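Local coordinates for protein thiosulfate sulfurtransferase TUM1 (Saccharomyces cerevisiae, PDB 3UTN) that transfers sulfur from NFS1 to UBA4 in the pathway that 2-thiolates the wobble uridine of tRNAs, at residues V110-V118 and C130-P140. Numbering follows the deposited sequence.
Sequences VQKDDILVV and CAWTLGVMGHP
Gln111 O, which closes a type I beta turn by accepting Asp114 N (3.0 Å), also lies at the edge of the His139 ring, 3.0 Å from CE1. From the same imidazole, NE2 donates to Asp114 O with an N-H...O angle of 157°; at 2.4 Å the bond is very short, so its exact length is doubtful. ND1 is hydrogen-bonded to Tyr174 OH, so both ring nitrogens are engaged and the ring's rotation is fixed. Leu116 CD1 makes a CH-pi contact over one face, 3.4 Å from the ring centroid and 8° off its normal. CG of His139 stands anti to its own N (chi1 -168°), beside the carbonyl carbon, which brings CD of the following Pro140 over the opposite face, near the rim. Across that proline runs the bent Lys112 chain, whose NZ reaches Glu175 O. Within the turn, Asp114 OD2 accepts Gln111 N from above the carboxylate plane and pairs with Arg46. The contact joins strand 115-119 to helix 127-136, which a Schellman motif at Gly138 ends, in a beta-alpha-beta unit of the first rhodanese domain. The same Leu116 CD1 also meets Leu134 CD2 at 3.5 Å; two residues on, Val118 divides its methyls: CG1 lies against Cys130 SG (3.4 Å), CG2 against Leu134 CD1. A leucine in place of His139 would probably leave the buried Asp114 carbonyl and the Tyr174 hydroxyl without their imidazole partner. The polar grip thus sits at the turn, while strand and helix meet by methyls and one sulfur.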
loop_
_atom_site.group_PDB
_atom_site.type_symbol
_atom_site.label_atom_id
_atom_site.label_comp_id
_atom_site.label_asym_id
_atom_site.label_seq_id
_atom_site.Cartn_x
_atom_site.Cartn_y
_atom_site.Cartn_z
ATOM N N VAL A 110 6.513 -18.404 -3.549
ATOM C CA VAL A 110 7.023 -17.318 -4.369
ATOM C C VAL A 110 8.510 -17.551 -4.592
ATOM O O VAL A 110 9.246 -17.837 -3.653
ATOM C CB VAL A 110 6.783 -15.944 -3.723
ATOM C CG1 VAL A 110 7.468 -14.842 -4.513
ATOM C CG2 VAL A 110 5.297 -15.674 -3.629
ATOM N N GLN A 111 8.933 -17.475 -5.844
ATOM C CA GLN A 111 10.345 -17.561 -6.156
ATOM C C GLN A 111 10.817 -16.143 -6.368
ATOM O O GLN A 111 10.036 -15.277 -6.759
ATOM C CB GLN A 111 10.586 -18.395 -7.414
ATOM C CG GLN A 111 10.080 -19.832 -7.347
ATOM C CD GLN A 111 10.946 -20.747 -6.493
ATOM O OE1 GLN A 111 11.927 -20.314 -5.879
ATOM N NE2 GLN A 111 10.586 -22.027 -6.455
ATOM N N LYS A 112 12.093 -15.900 -6.107
ATOM C CA LYS A 112 12.668 -14.585 -6.328
ATOM C C LYS A 112 12.390 -14.092 -7.740
ATOM O O LYS A 112 12.142 -12.915 -7.945
ATOM C CB LYS A 112 14.176 -14.609 -6.079
ATOM C CG LYS A 112 14.822 -13.231 -6.066
ATOM C CD LYS A 112 14.286 -12.369 -4.928
ATOM C CE LYS A 112 14.461 -13.038 -3.577
ATOM N NZ LYS A 112 15.899 -13.287 -3.293
ATOM N N ASP A 113 12.422 -15.005 -8.704
ATOM C CA ASP A 113 12.295 -14.630 -10.103
ATOM C C ASP A 113 10.861 -14.348 -10.519
ATOM O O ASP A 113 10.620 -13.864 -11.620
ATOM C CB ASP A 113 12.885 -15.701 -11.016
ATOM C CG ASP A 113 13.080 -15.201 -12.426
ATOM O OD1 ASP A 113 13.678 -14.113 -12.579
ATOM O OD2 ASP A 113 12.627 -15.877 -13.376
ATOM N N ASP A 114 9.913 -14.667 -9.645
ATOM C CA ASP A 114 8.510 -14.468 -9.959
ATOM C C ASP A 114 8.237 -13.027 -10.278
ATOM O O ASP A 114 8.696 -12.128 -9.589
ATOM C CB ASP A 114 7.621 -14.864 -8.792
ATOM C CG ASP A 114 7.547 -16.345 -8.603
ATOM O OD1 ASP A 114 7.897 -17.091 -9.536
ATOM O OD2 ASP A 114 7.109 -16.764 -7.521
ATOM N N ILE A 115 7.487 -12.808 -11.341
ATOM C CA ILE A 115 6.871 -11.520 -11.526
ATOM C C ILE A 115 5.630 -11.565 -10.647
ATOM O O ILE A 115 4.714 -12.350 -10.881
ATOM C CB ILE A 115 6.482 -11.278 -12.981
ATOM C CG1 ILE A 115 7.731 -11.178 -13.855
ATOM C CG2 ILE A 115 5.644 -10.020 -13.080
ATOM C CD1 ILE A 115 7.440 -11.138 -15.338
ATOM N N LEU A 116 5.630 -10.751 -9.608
ATOM C CA LEU A 116 4.491 -10.714 -8.732
ATOM C C LEU A 116 3.597 -9.619 -9.212
ATOM O O LEU A 116 4.023 -8.493 -9.425
ATOM C CB LEU A 116 4.904 -10.495 -7.284
ATOM C CG LEU A 116 5.811 -11.606 -6.755
ATOM C CD1 LEU A 116 6.238 -11.279 -5.340
ATOM C CD2 LEU A 116 5.141 -12.970 -6.816
ATOM N N VAL A 117 2.353 -9.971 -9.444
ATOM C CA VAL A 117 1.414 -8.978 -9.866
ATOM C C VAL A 117 0.375 -8.893 -8.786
ATOM O O VAL A 117 -0.473 -9.760 -8.632
ATOM C CB VAL A 117 0.810 -9.274 -11.237
ATOM C CG1 VAL A 117 -0.189 -8.185 -11.577
ATOM C CG2 VAL A 117 1.916 -9.347 -12.287
ATOM N N VAL A 118 0.465 -7.823 -8.027
ATOM C CA VAL A 118 -0.327 -7.706 -6.850
ATOM C C VAL A 118 -1.634 -7.073 -7.220
ATOM O O VAL A 118 -1.694 -6.155 -8.024
ATOM C CB VAL A 118 0.368 -6.848 -5.803
ATOM C CG1 VAL A 118 -0.477 -6.813 -4.548
ATOM C CG2 VAL A 118 1.738 -7.425 -5.510
ATOM N N CYS A 130 0.868 -4.272 -0.378
ATOM C CA CYS A 130 1.467 -5.542 -0.688
ATOM C C CYS A 130 2.535 -5.430 -1.767
ATOM O O CYS A 130 3.644 -5.923 -1.592
ATOM C CB CYS A 130 0.404 -6.520 -1.131
ATOM S SG CYS A 130 1.156 -8.004 -1.789
ATOM N N ALA A 131 2.196 -4.794 -2.885
ATOM C CA ALA A 131 3.156 -4.608 -3.970
ATOM C C ALA A 131 4.379 -3.917 -3.406
ATOM O O ALA A 131 5.519 -4.303 -3.657
ATOM C CB ALA A 131 2.548 -3.780 -5.086
ATOM N N TRP A 132 4.117 -2.902 -2.605
ATOM C CA TRP A 132 5.163 -2.137 -1.996
ATOM C C TRP A 132 5.976 -2.980 -1.062
ATOM O O TRP A 132 7.189 -2.932 -1.107
ATOM C CB TRP A 132 4.535 -0.973 -1.298
ATOM C CG TRP A 132 5.455 -0.201 -0.435
ATOM C CD1 TRP A 132 6.401 0.738 -0.820
ATOM C CD2 TRP A 132 5.515 -0.244 1.009
ATOM N NE1 TRP A 132 7.032 1.257 0.271
ATOM C CE2 TRP A 132 6.546 0.711 1.402
ATOM C CE3 TRP A 132 4.850 -0.963 1.986
ATOM C CZ2 TRP A 132 6.878 0.921 2.719
ATOM C CZ3 TRP A 132 5.190 -0.735 3.316
ATOM C CH2 TRP A 132 6.186 0.178 3.669
ATOM N N THR A 133 5.310 -3.777 -0.236
ATOM C CA THR A 133 5.998 -4.695 0.671
ATOM C C THR A 133 6.911 -5.640 -0.099
ATOM O O THR A 133 8.079 -5.807 0.246
ATOM C CB THR A 133 4.995 -5.505 1.497
ATOM O OG1 THR A 133 4.199 -4.599 2.255
ATOM C CG2 THR A 133 5.716 -6.469 2.443
ATOM N N LEU A 134 6.367 -6.255 -1.140
ATOM C CA LEU A 134 7.145 -7.108 -2.018
ATOM C C LEU A 134 8.338 -6.359 -2.566
ATOM O O LEU A 134 9.463 -6.837 -2.495
ATOM C CB LEU A 134 6.279 -7.612 -3.164
ATOM C CG LEU A 134 5.139 -8.516 -2.712
ATOM C CD1 LEU A 134 4.210 -8.754 -3.881
ATOM C CD2 LEU A 134 5.679 -9.826 -2.161
ATOM N N GLY A 135 8.075 -5.171 -3.099
ATOM C CA GLY A 135 9.119 -4.309 -3.629
ATOM C C GLY A 135 10.114 -3.916 -2.563
ATOM O O GLY A 135 11.316 -4.023 -2.774
ATOM N N VAL A 136 9.620 -3.475 -1.409
ATOM C CA VAL A 136 10.507 -3.047 -0.333
ATOM C C VAL A 136 11.388 -4.206 0.080
ATOM O O VAL A 136 12.570 -4.032 0.331
ATOM C CB VAL A 136 9.747 -2.496 0.881
ATOM C CG1 VAL A 136 10.686 -2.283 2.059
ATOM C CG2 VAL A 136 9.085 -1.184 0.520
ATOM N N MET A 137 10.802 -5.395 0.105
ATOM C CA MET A 137 11.536 -6.586 0.453
ATOM C C MET A 137 12.398 -7.076 -0.693
ATOM O O MET A 137 12.899 -8.194 -0.663
ATOM C CB MET A 137 10.581 -7.672 0.920
ATOM C CG MET A 137 10.052 -7.437 2.318
ATOM S SD MET A 137 11.369 -7.014 3.473
ATOM C CE MET A 137 12.341 -8.518 3.498
ATOM N N GLY A 138 12.562 -6.227 -1.700
ATOM C CA GLY A 138 13.541 -6.444 -2.745
ATOM C C GLY A 138 13.118 -7.461 -3.769
ATOM O O GLY A 138 13.950 -7.982 -4.509
ATOM N N HIS A 139 11.830 -7.768 -3.828
ATOM C CA HIS A 139 11.406 -8.676 -4.861
ATOM C C HIS A 139 11.610 -8.003 -6.180
ATOM O O HIS A 139 11.148 -6.885 -6.375
ATOM C CB HIS A 139 9.981 -9.143 -4.697
ATOM C CG HIS A 139 9.658 -10.293 -5.592
ATOM N ND1 HIS A 139 9.926 -11.551 -5.252
ATOM C CD2 HIS A 139 9.148 -10.330 -6.878
ATOM C CE1 HIS A 139 9.565 -12.369 -6.246
ATOM N NE2 HIS A 139 9.091 -11.620 -7.243
ATOM N N PRO A 140 12.350 -8.661 -7.089
ATOM C CA PRO A 140 12.840 -8.024 -8.300
ATOM C C PRO A 140 11.711 -7.484 -9.161
ATOM O O PRO A 140 11.765 -6.340 -9.598
ATOM C CB PRO A 140 13.567 -9.162 -9.020
ATOM C CG PRO A 140 14.024 -10.054 -7.924
ATOM C CD PRO A 140 12.887 -10.023 -6.937
HETATM O O HOH W 1 15.764 -10.109 -2.731
#